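Local coordinates for periplasmic oligopeptide-binding protein (Burkholderia pseudomallei, PDB 3ZS6) that probably binds oligopeptides in the periplasm and delivers them to an ABC transporter for uptake into the cell, at residues E252-L266 with M469-S483. Numbering follows the deposited sequence. Where two conformers were deposited one is given.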
ATOM      1  N   GLU A 252      16.567 -19.121   3.120  0.80 11.38           N
ATOM      2  CA  GLU A 252      15.659 -18.392   4.007  0.80 14.43           C
ATOM      3  C   GLU A 252      15.455 -16.963   3.491  0.80 15.33           C
ATOM      4  O   GLU A 252      14.435 -16.316   3.767  0.80 14.77           O
ATOM      5  CB  GLU A 252      16.175 -18.391   5.453  0.80 11.15           C
ATOM      6  CG  GLU A 252      16.296 -19.796   6.040  0.80 16.47           C
ATOM      7  CD  GLU A 252      16.733 -19.812   7.490  0.80 14.23           C
ATOM      8  OE1 GLU A 252      17.007 -18.727   8.046  0.80 15.31           O
ATOM      9  OE2 GLU A 252      16.797 -20.917   8.076  0.80 15.15           O
ATOM     10  N   LEU A 253      16.428 -16.474   2.732  1.00 11.83           N
ATOM     11  CA  LEU A 253      16.298 -15.159   2.102  1.00 11.87           C
ATOM     12  C   LEU A 253      15.382 -15.331   0.895  1.00 15.67           C
ATOM     13  O   LEU A 253      15.792 -15.889  -0.122  1.00 14.52           O
ATOM     14  CB  LEU A 253      17.675 -14.620   1.680  1.00 15.02           C
ATOM     15  CG  LEU A 253      17.736 -13.332   0.841  1.00 27.04           C
ATOM     16  CD1 LEU A 253      16.741 -12.326   1.331  1.00 27.12           C
ATOM     17  CD2 LEU A 253      19.142 -12.728   0.844  1.00 28.84           C
ATOM     18  N   ARG A 254      14.133 -14.885   1.025  1.00 15.82           N
ATOM     19  CA  ARG A 254      13.141 -15.084  -0.026  1.00 14.74           C
ATOM     20  C   ARG A 254      13.178 -13.900  -0.987  1.00 18.15           C
ATOM     21  O   ARG A 254      12.810 -12.783  -0.624  1.00 23.31           O
ATOM     22  CB  ARG A 254      11.745 -15.252   0.571  1.00 10.51           C
ATOM     23  CG  ARG A 254      11.689 -16.162   1.797  1.00 12.35           C
ATOM     24  CD  ARG A 254      12.155 -17.603   1.487  1.00 10.76           C
ATOM     25  NE  ARG A 254      12.189 -18.388   2.717  1.00 16.44           N
ATOM     26  CZ  ARG A 254      11.432 -19.452   2.965  1.00 23.31           C
ATOM     27  NH1 ARG A 254      10.578 -19.908   2.049  1.00 19.65           N
ATOM     28  NH2 ARG A 254      11.537 -20.066   4.135  1.00 20.31           N
ATOM     29  N   PRO A 255      13.626 -14.145  -2.222  1.00 18.58           N
ATOM     30  CA  PRO A 255      13.948 -13.064  -3.153  1.00 23.34           C
ATOM     31  C   PRO A 255      12.808 -12.733  -4.105  1.00 23.92           C
ATOM     32  O   PRO A 255      11.923 -13.563  -4.330  1.00 19.08           O
ATOM     33  CB  PRO A 255      15.083 -13.670  -3.964  1.00 20.19           C
ATOM     34  CG  PRO A 255      14.659 -15.120  -4.098  1.00 23.81           C
ATOM     35  CD  PRO A 255      13.954 -15.466  -2.790  1.00 19.22           C
ATOM     36  N   GLY A 256      12.866 -11.531  -4.673  1.00 22.21           N
ATOM     37  CA  GLY A 256      11.982 -11.115  -5.747  1.00 28.58           C
ATOM     38  C   GLY A 256      11.742  -9.610  -5.732  1.00 35.46           C
ATOM     39  O   GLY A 256      12.156  -8.913  -4.804  1.00 42.44           O
ATOM     40  N   LEU A 257      11.078  -9.107  -6.765  1.00 27.32           N
ATOM     41  CA  LEU A 257      10.631  -7.722  -6.789  1.00 28.83           C
ATOM     42  C   LEU A 257       9.134  -7.677  -6.483  1.00 30.36           C
ATOM     43  O   LEU A 257       8.415  -8.655  -6.694  1.00 25.51           O
ATOM     44  CB  LEU A 257      10.907  -7.092  -8.153  1.00 31.94           C
ATOM     45  CG  LEU A 257      12.365  -6.922  -8.580  1.00 37.82           C
ATOM     46  CD1 LEU A 257      12.448  -6.653 -10.080  1.00 39.57           C
ATOM     47  CD2 LEU A 257      13.048  -5.813  -7.788  1.00 39.68           C
ATOM     48  N   GLN A 258       8.667  -6.541  -5.980  1.00 29.84           N
ATOM     49  CA  GLN A 258       7.251  -6.375  -5.675  1.00 26.17           C
ATOM     50  C   GLN A 258       6.601  -5.388  -6.632  1.00 23.36           C
ATOM     51  O   GLN A 258       7.302  -4.636  -7.310  1.00 18.11           O
ATOM     52  CB  GLN A 258       7.072  -5.912  -4.229  1.00 24.84           C
ATOM     53  CG  GLN A 258       6.992  -7.068  -3.238  1.00 44.83           C
ATOM     54  CD  GLN A 258       7.325  -6.650  -1.821  1.00 57.94           C
ATOM     55  OE1 GLN A 258       7.826  -5.549  -1.589  1.00 62.28           O
ATOM     56  NE2 GLN A 258       7.056  -7.532  -0.863  1.00 59.62           N
ATOM     57  N   LEU A 259       5.269  -5.407  -6.699  1.00 16.65           N
ATOM     58  CA  LEU A 259       4.532  -4.391  -7.443  1.00 18.70           C
ATOM     59  C   LEU A 259       4.389  -3.187  -6.522  1.00 18.00           C
ATOM     60  O   LEU A 259       3.317  -2.924  -5.971  1.00 13.22           O
ATOM     61  CB  LEU A 259       3.156  -4.900  -7.888  1.00 19.92           C
ATOM     62  CG  LEU A 259       3.119  -5.916  -9.036  1.00 23.04           C
ATOM     63  CD1 LEU A 259       1.693  -6.429  -9.289  1.00 19.02           C
ATOM     64  CD2 LEU A 259       3.723  -5.326 -10.316  1.00 17.65           C
ATOM     65  N   ALA A 260       5.489  -2.467  -6.342  1.00 16.39           N
ATOM     66  CA  ALA A 260       5.542  -1.407  -5.350  1.00 15.70           C
ATOM     67  C   ALA A 260       6.651  -0.429  -5.719  1.00 15.14           C
ATOM     68  O   ALA A 260       7.705  -0.838  -6.210  1.00 11.93           O
ATOM     69  CB  ALA A 260       5.773  -2.008  -3.948  1.00 10.83           C
ATOM     70  N   THR A 261       6.408   0.857  -5.491  1.00 13.20           N
ATOM     71  CA  THR A 261       7.337   1.905  -5.915  1.00 10.91           C
ATOM     72  C   THR A 261       7.769   2.778  -4.740  1.00 10.25           C
ATOM     73  O   THR A 261       6.938   3.249  -3.961  1.00 15.82           O
ATOM     74  CB  THR A 261       6.688   2.802  -7.003  1.00 21.09           C
ATOM     75  OG1 THR A 261       6.259   1.989  -8.102  1.00 14.55           O
ATOM     76  CG2 THR A 261       7.670   3.867  -7.515  1.00 16.10           C
ATOM     77  N   TYR A 262       9.076   2.990  -4.629  1.00  7.86           N
ATOM     78  CA  TYR A 262       9.668   3.835  -3.604  1.00 11.37           C
ATOM     79  C   TYR A 262       9.874   5.209  -4.239  1.00 17.32           C
ATOM     80  O   TYR A 262      10.454   5.324  -5.326  1.00 16.21           O
ATOM     81  CB  TYR A 262      11.010   3.230  -3.174  1.00 13.70           C
ATOM     82  CG  TYR A 262      11.704   3.839  -1.964  1.00  8.04           C
ATOM     83  CD1 TYR A 262      12.225   5.128  -2.003  1.00 13.75           C
ATOM     84  CD2 TYR A 262      11.894   3.094  -0.806  1.00 10.26           C
ATOM     85  CE1 TYR A 262      12.885   5.671  -0.902  1.00 12.87           C
ATOM     86  CE2 TYR A 262      12.558   3.625   0.293  1.00 10.70           C
ATOM     87  CZ  TYR A 262      13.053   4.912   0.240  1.00 12.10           C
ATOM     88  OH  TYR A 262      13.715   5.445   1.334  1.00 12.63           O
ATOM     89  N   TYR A 263       9.377   6.248  -3.584  1.00 11.68           N
ATOM     90  CA  TYR A 263       9.425   7.579  -4.176  1.00 12.65           C
ATOM     91  C   TYR A 263       9.378   8.691  -3.137  1.00 16.17           C
ATOM     92  O   TYR A 263       8.963   8.481  -1.984  1.00 11.97           O
ATOM     93  CB  TYR A 263       8.287   7.762  -5.186  1.00 12.60           C
ATOM     94  CG  TYR A 263       6.904   7.894  -4.571  1.00 13.95           C
ATOM     95  CD1 TYR A 263       6.392   9.141  -4.228  1.00 10.32           C
ATOM     96  CD2 TYR A 263       6.105   6.767  -4.345  1.00 18.40           C
ATOM     97  CE1 TYR A 263       5.116   9.269  -3.674  1.00 10.77           C
ATOM     98  CE2 TYR A 263       4.820   6.884  -3.795  1.00 12.22           C
ATOM     99  CZ  TYR A 263       4.338   8.139  -3.463  1.00 16.69           C
ATOM    100  OH  TYR A 263       3.081   8.274  -2.921  1.00 20.40           O
ATOM    101  N   TYR A 264       9.812   9.877  -3.551  1.00  9.94           N
ATOM    102  CA  TYR A 264       9.752  11.034  -2.677  1.00 10.89           C
ATOM    103  C   TYR A 264       8.534  11.893  -2.995  1.00 14.73           C
ATOM    104  O   TYR A 264       8.323  12.343  -4.126  1.00 11.17           O
ATOM    105  CB  TYR A 264      11.038  11.864  -2.752  1.00 15.29           C
ATOM    106  CG  TYR A 264      12.172  11.343  -1.889  1.00 13.17           C
ATOM    107  CD1 TYR A 264      11.957  10.370  -0.925  1.00 16.47           C
ATOM    108  CD2 TYR A 264      13.457  11.836  -2.036  1.00 16.65           C
ATOM    109  CE1 TYR A 264      13.005   9.899  -0.132  1.00 20.47           C
ATOM    110  CE2 TYR A 264      14.502  11.381  -1.249  1.00 18.90           C
ATOM    111  CZ  TYR A 264      14.277  10.409  -0.298  1.00 22.43           C
ATOM    112  OH  TYR A 264      15.334   9.960   0.484  1.00 17.02           O
ATOM    113  N   TYR A 265       7.727  12.084  -1.969  1.00 11.72           N
ATOM    114  CA  TYR A 265       6.605  12.994  -1.998  1.00  8.28           C
ATOM    115  C   TYR A 265       7.159  14.398  -2.140  1.00 12.67           C
ATOM    116  O   TYR A 265       8.208  14.715  -1.575  1.00 10.20           O
ATOM    117  CB  TYR A 265       5.880  12.817  -0.669  1.00  7.25           C
ATOM    118  CG  TYR A 265       4.968  13.899  -0.149  1.00 11.77           C
ATOM    119  CD1 TYR A 265       5.469  15.121   0.290  1.00 15.21           C
ATOM    120  CD2 TYR A 265       3.611  13.649   0.013  1.00 10.78           C
ATOM    121  CE1 TYR A 265       4.630  16.086   0.823  1.00 13.78           C
ATOM    122  CE2 TYR A 265       2.768  14.599   0.537  1.00  9.26           C
ATOM    123  CZ  TYR A 265       3.278  15.814   0.943  1.00 18.08           C
ATOM    124  OH  TYR A 265       2.427  16.747   1.473  1.00 19.60           O
ATOM    125  N   LEU A 266       6.476  15.212  -2.939  1.00  9.41           N
ATOM    126  CA  LEU A 266       6.769  16.643  -3.038  0.99 11.68           C
ATOM    127  C   LEU A 266       5.479  17.418  -2.793  1.00 13.12           C
ATOM    128  O   LEU A 266       4.446  17.123  -3.402  1.00 19.72           O
ATOM    129  CB  LEU A 266       7.303  17.009  -4.428  0.99  9.50           C
ATOM    130  CG  LEU A 266       8.602  16.379  -4.933  0.99 13.07           C
ATOM    131  CD1 LEU A 266       8.889  16.875  -6.357  0.99 14.76           C
ATOM    132  CD2 LEU A 266       9.791  16.685  -4.011  0.99 10.80           C
ATOM    133  N   MET A 469       5.832  13.860  -8.231  1.00 12.73           N
ATOM    134  CA  MET A 469       6.659  13.299  -7.164  1.00 14.15           C
ATOM    135  C   MET A 469       7.951  12.773  -7.786  1.00 16.20           C
ATOM    136  O   MET A 469       8.156  12.912  -8.990  1.00 18.54           O
ATOM    137  CB  MET A 469       5.928  12.175  -6.412  1.00 16.19           C
ATOM    138  CG  MET A 469       5.393  11.054  -7.310  1.00 12.65           C
ATOM    139  SD  MET A 469       3.663  11.287  -7.818  1.00 18.16           S
ATOM    140  CE  MET A 469       2.795  10.808  -6.309  1.00 15.32           C
ATOM    141  N   VAL A 470       8.820  12.167  -6.980  1.00 15.37           N
ATOM    142  CA  VAL A 470      10.105  11.692  -7.488  1.00 16.27           C
ATOM    143  C   VAL A 470      10.306  10.202  -7.268  1.00 14.82           C
ATOM    144  O   VAL A 470      10.810   9.784  -6.217  1.00 12.66           O
ATOM    145  CB  VAL A 470      11.288  12.437  -6.830  1.00 15.05           C
ATOM    146  CG1 VAL A 470      12.608  11.968  -7.425  1.00 11.66           C
ATOM    147  CG2 VAL A 470      11.119  13.957  -6.969  1.00 12.80           C
ATOM    148  N   PRO A 471       9.917   9.392  -8.262  1.00 13.43           N
ATOM    149  CA  PRO A 471      10.140   7.947  -8.187  1.00 13.38           C
ATOM    150  C   PRO A 471      11.625   7.634  -8.124  1.00 17.71           C
ATOM    151  O   PRO A 471      12.409   8.275  -8.828  1.00 12.82           O
ATOM    152  CB  PRO A 471       9.550   7.437  -9.507  1.00 13.74           C
ATOM    153  CG  PRO A 471       8.495   8.459  -9.847  1.00 18.39           C
ATOM    154  CD  PRO A 471       9.116   9.769  -9.442  1.00 12.50           C
ATOM    155  N   LEU A 472      11.999   6.652  -7.305  1.00 10.73           N
ATOM    156  CA  LEU A 472      13.399   6.287  -7.127  1.00 14.09           C
ATOM    157  C   LEU A 472      13.706   4.869  -7.613  1.00 17.33           C
ATOM    158  O   LEU A 472      14.615   4.671  -8.416  1.00 16.74           O
ATOM    159  CB  LEU A 472      13.816   6.432  -5.654  1.00 10.35           C
ATOM    160  CG  LEU A 472      13.816   7.865  -5.113  1.00 19.22           C
ATOM    161  CD1 LEU A 472      14.192   7.896  -3.635  1.00 12.49           C
ATOM    162  CD2 LEU A 472      14.757   8.747  -5.943  1.00 18.38           C
ATOM    163  N   PHE A 473      12.967   3.883  -7.110  1.00 12.67           N
ATOM    164  CA  PHE A 473      13.177   2.510  -7.541  1.00 14.11           C
ATOM    165  C   PHE A 473      12.002   1.610  -7.203  1.00 16.32           C
ATOM    166  O   PHE A 473      11.103   1.984  -6.438  1.00 16.18           O
ATOM    167  CB  PHE A 473      14.474   1.938  -6.941  1.00 10.32           C
ATOM    168  CG  PHE A 473      14.549   2.049  -5.451  1.00 14.99           C
ATOM    169  CD1 PHE A 473      13.894   1.129  -4.645  1.00 10.98           C
ATOM    170  CD2 PHE A 473      15.271   3.078  -4.849  1.00 14.71           C
ATOM    171  CE1 PHE A 473      13.952   1.226  -3.261  1.00 17.38           C
ATOM    172  CE2 PHE A 473      15.336   3.181  -3.463  1.00 15.38           C
ATOM    173  CZ  PHE A 473      14.668   2.255  -2.667  1.00 12.64           C
ATOM    174  N   GLN A 474      12.010   0.420  -7.791  1.00 13.71           N
ATOM    175  CA  GLN A 474      11.008  -0.585  -7.493  1.00 16.49           C
ATOM    176  C   GLN A 474      11.427  -1.334  -6.239  1.00 12.44           C
ATOM    177  O   GLN A 474      12.573  -1.771  -6.135  1.00 14.74           O
ATOM    178  CB  GLN A 474      10.876  -1.564  -8.665  1.00 18.65           C
ATOM    179  CG  GLN A 474       9.799  -2.633  -8.464  1.00 10.50           C
ATOM    180  CD  GLN A 474       9.610  -3.483  -9.706  1.00 21.18           C
ATOM    181  OE1 GLN A 474      10.254  -3.251 -10.730  1.00 17.49           O
ATOM    182  NE2 GLN A 474       8.722  -4.470  -9.623  1.00 21.34           N
ATOM    183  N   TYR A 475      10.508  -1.471  -5.285  1.00 10.52           N
ATOM    184  CA  TYR A 475      10.783  -2.223  -4.057  1.00 13.94           C
ATOM    185  C   TYR A 475      11.247  -3.649  -4.337  1.00 18.47           C
ATOM    186  O   TYR A 475      10.741  -4.312  -5.241  1.00 16.46           O
ATOM    187  CB  TYR A 475       9.539  -2.313  -3.167  1.00 13.11           C
ATOM    188  CG  TYR A 475       9.333  -1.148  -2.228  1.00 17.40           C
ATOM    189  CD1 TYR A 475       8.591  -0.041  -2.621  1.00 15.40           C
ATOM    190  CD2 TYR A 475       9.858  -1.165  -0.939  1.00 21.28           C
ATOM    191  CE1 TYR A 475       8.376   1.024  -1.759  1.00 13.09           C
ATOM    192  CE2 TYR A 475       9.654  -0.102  -0.070  1.00 21.71           C
ATOM    193  CZ  TYR A 475       8.913   0.990  -0.489  1.00 15.30           C
ATOM    194  OH  TYR A 475       8.704   2.049   0.364  1.00 19.30           O
ATOM    195  N   SER A 476      12.204  -4.106  -3.538  1.00 17.98           N
ATOM    196  CA  SER A 476      12.612  -5.505  -3.513  1.00 22.70           C
ATOM    197  C   SER A 476      11.820  -6.238  -2.426  1.00 23.79           C
ATOM    198  O   SER A 476      11.608  -5.700  -1.343  1.00 19.16           O
ATOM    199  CB  SER A 476      14.109  -5.604  -3.229  1.00 25.42           C
ATOM    200  OG  SER A 476      14.467  -6.900  -2.788  1.00 30.98           O
ATOM    201  N   ALA A 477      11.389  -7.464  -2.725  1.00 23.74           N
ATOM    202  CA  ALA A 477      10.579  -8.266  -1.808  1.00 23.15           C
ATOM    203  C   ALA A 477      11.430  -9.066  -0.814  1.00 19.63           C
ATOM    204  O   ALA A 477      10.897  -9.796   0.036  1.00 18.56           O
ATOM    205  CB  ALA A 477       9.688  -9.222  -2.608  1.00 32.12           C
ATOM    206  N   ASP A 478      12.746  -8.937  -0.941  1.00 16.56           N
ATOM    207  CA  ASP A 478      13.698  -9.692  -0.136  1.00 18.49           C
ATOM    208  C   ASP A 478      13.412  -9.605   1.356  1.00 21.51           C
ATOM    209  O   ASP A 478      13.332  -8.515   1.923  1.00 19.36           O
ATOM    210  CB  ASP A 478      15.130  -9.212  -0.403  1.00 17.11           C
ATOM    211  CG  ASP A 478      15.619  -9.566  -1.799  1.00 22.64           C
ATOM    212  OD1 ASP A 478      14.787  -9.927  -2.655  1.00 25.95           O
ATOM    213  OD2 ASP A 478      16.838  -9.455  -2.043  1.00 30.02           O
ATOM    214  N   ARG A 479      13.270 -10.769   1.983  1.00 13.73           N
ATOM    215  CA  ARG A 479      13.103 -10.855   3.427  1.00  7.65           C
ATOM    216  C   ARG A 479      13.554 -12.235   3.911  1.00 12.31           C
ATOM    217  O   ARG A 479      13.757 -13.148   3.099  1.00 13.34           O
ATOM    218  CB  ARG A 479      11.645 -10.581   3.832  1.00 10.32           C
ATOM    219  CG  ARG A 479      10.633 -11.646   3.391  1.00 11.87           C
ATOM    220  CD  ARG A 479       9.364 -11.619   4.268  1.00 10.60           C
ATOM    221  NE  ARG A 479       8.751 -10.290   4.310  1.00  9.22           N
ATOM    222  CZ  ARG A 479       7.823  -9.866   3.454  1.00 10.69           C
ATOM    223  NH1 ARG A 479       7.390 -10.662   2.477  1.00  9.41           N
ATOM    224  NH2 ARG A 479       7.333  -8.637   3.565  1.00 14.07           N
ATOM    225  N   LEU A 480      13.735 -12.372   5.223  1.00  9.65           N
ATOM    226  CA  LEU A 480      14.127 -13.648   5.819  0.77 11.66           C
ATOM    227  C   LEU A 480      12.912 -14.336   6.422  1.00 13.18           C
ATOM    228  O   LEU A 480      12.168 -13.733   7.195  1.00 13.57           O
ATOM    229  CB  LEU A 480      15.203 -13.443   6.893  0.77 12.44           C
ATOM    230  CG  LEU A 480      16.590 -13.022   6.386  0.77 15.24           C
ATOM    231  CD1 LEU A 480      17.432 -12.385   7.493  0.77 14.54           C
ATOM    232  CD2 LEU A 480      17.327 -14.215   5.763  0.77 11.65           C
ATOM    233  N   VAL A 481      12.713 -15.596   6.050  1.00 10.36           N
ATOM    234  CA  VAL A 481      11.642 -16.417   6.601  1.00  8.55           C
ATOM    235  C   VAL A 481      12.250 -17.784   6.920  1.00 13.03           C
ATOM    236  O   VAL A 481      12.883 -18.404   6.065  1.00 11.87           O
ATOM    237  CB  VAL A 481      10.466 -16.572   5.620  1.00 11.48           C
ATOM    238  CG1 VAL A 481       9.394 -17.492   6.199  1.00 11.30           C
ATOM    239  CG2 VAL A 481       9.864 -15.194   5.264  1.00 10.94           C
ATOM    240  N   LYS A 482      12.079 -18.234   8.159  1.00 12.76           N
ATOM    241  CA  LYS A 482      12.732 -19.455   8.637  1.00 11.53           C
ATOM    242  C   LYS A 482      12.404 -20.673   7.762  1.00 13.14           C
ATOM    243  O   LYS A 482      11.317 -20.760   7.178  1.00 13.10           O
ATOM    244  CB  LYS A 482      12.346 -19.719  10.097  1.00 11.92           C
ATOM    245  CG  LYS A 482      12.822 -18.632  11.072  1.00 10.91           C
ATOM    246  CD  LYS A 482      14.323 -18.751  11.338  1.00 15.94           C
ATOM    247  CE  LYS A 482      14.799 -17.744  12.385  1.00 16.77           C
ATOM    248  NZ  LYS A 482      16.220 -17.994  12.777  1.00 14.13           N
ATOM    249  N   SER A 483      13.355 -21.600   7.664  1.00 13.51           N
ATOM    250  CA  SER A 483      13.182 -22.812   6.861  1.00 19.88           C
ATOM    251  C   SER A 483      12.011 -23.670   7.331  1.00 19.73           C
ATOM    252  O   SER A 483      11.447 -24.436   6.546  1.00 20.31           O
ATOM    253  CB  SER A 483      14.468 -23.649   6.854  1.00 21.35           C
ATOM    254  OG  SER A 483      15.519 -22.921   6.243  1.00 33.17           O
TER
HETATM  255  O   HOH W   1      17.921 -18.929  10.606  1.00 17.22           O
HETATM  256  O   HOH W   2      15.527 -22.065  10.093  1.00 30.94           O
HETATM  257  O   HOH W   3      10.512 -22.600   4.144  1.00 31.54           O
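Different first torsions bring Y262 and F473 together: Y262 sends CG anti to its own N (chi1 -171°), whereas F473 holds CG between its N and carbonyl carbon (chi1 54°). With these torsions the side chains run side by side in an offset stack, ring centroids 4.5 Å apart, and F473 CZ lies over one face of Y262, 3.4 Å from Y262 CG. L472 CD1 meets the edge of the Y262 ring and also sits squarely over the centre of the Y264 ring, 4.0 Å from its centroid, a CH-pi contact. The side chain of Y475 runs roughly crosswise to that of Y262, the rings tilted obliquely, completing an aromatic cluster, and packs against an apolar side chain of the bound peptide; the Y262 hydroxyl bonds H361.

Beyond the cluster the 252-266 chain turns a corner at L259, the centre of an inverse gamma turn, and the register slips by two residues, a beta bulge. Here the extended side chain of Q474 adds to the backbone pairing: its NE2 gives a nearly straight bond of 2.7 Å to Q258 O, which A260 N also reaches weakly. Farther on, D478 OD1 takes the N-H of G256 at 3.2 Å. At the far end R254, bent at chi2 (-61°), lays its guanidinium against V481 CB while NH2 donates to V481 O at 2.9 Å. E252 OE2 accepts from S483 OG at 3.0 Å through its anti lone pair, with two waters bridging the E252 carboxylate to K482 and S483; Y226 bonds E252 OE1 through its hydroxyl and K482 NZ through its carbonyl.

Strand 260-266 lies between strands 401-407 and 470-480, antiparallel to both, in a mixed sheet, and L472 and F473, both facing Y262, with L472 N bonded to Y262 O at 2.8 Å, form a classic beta bulge.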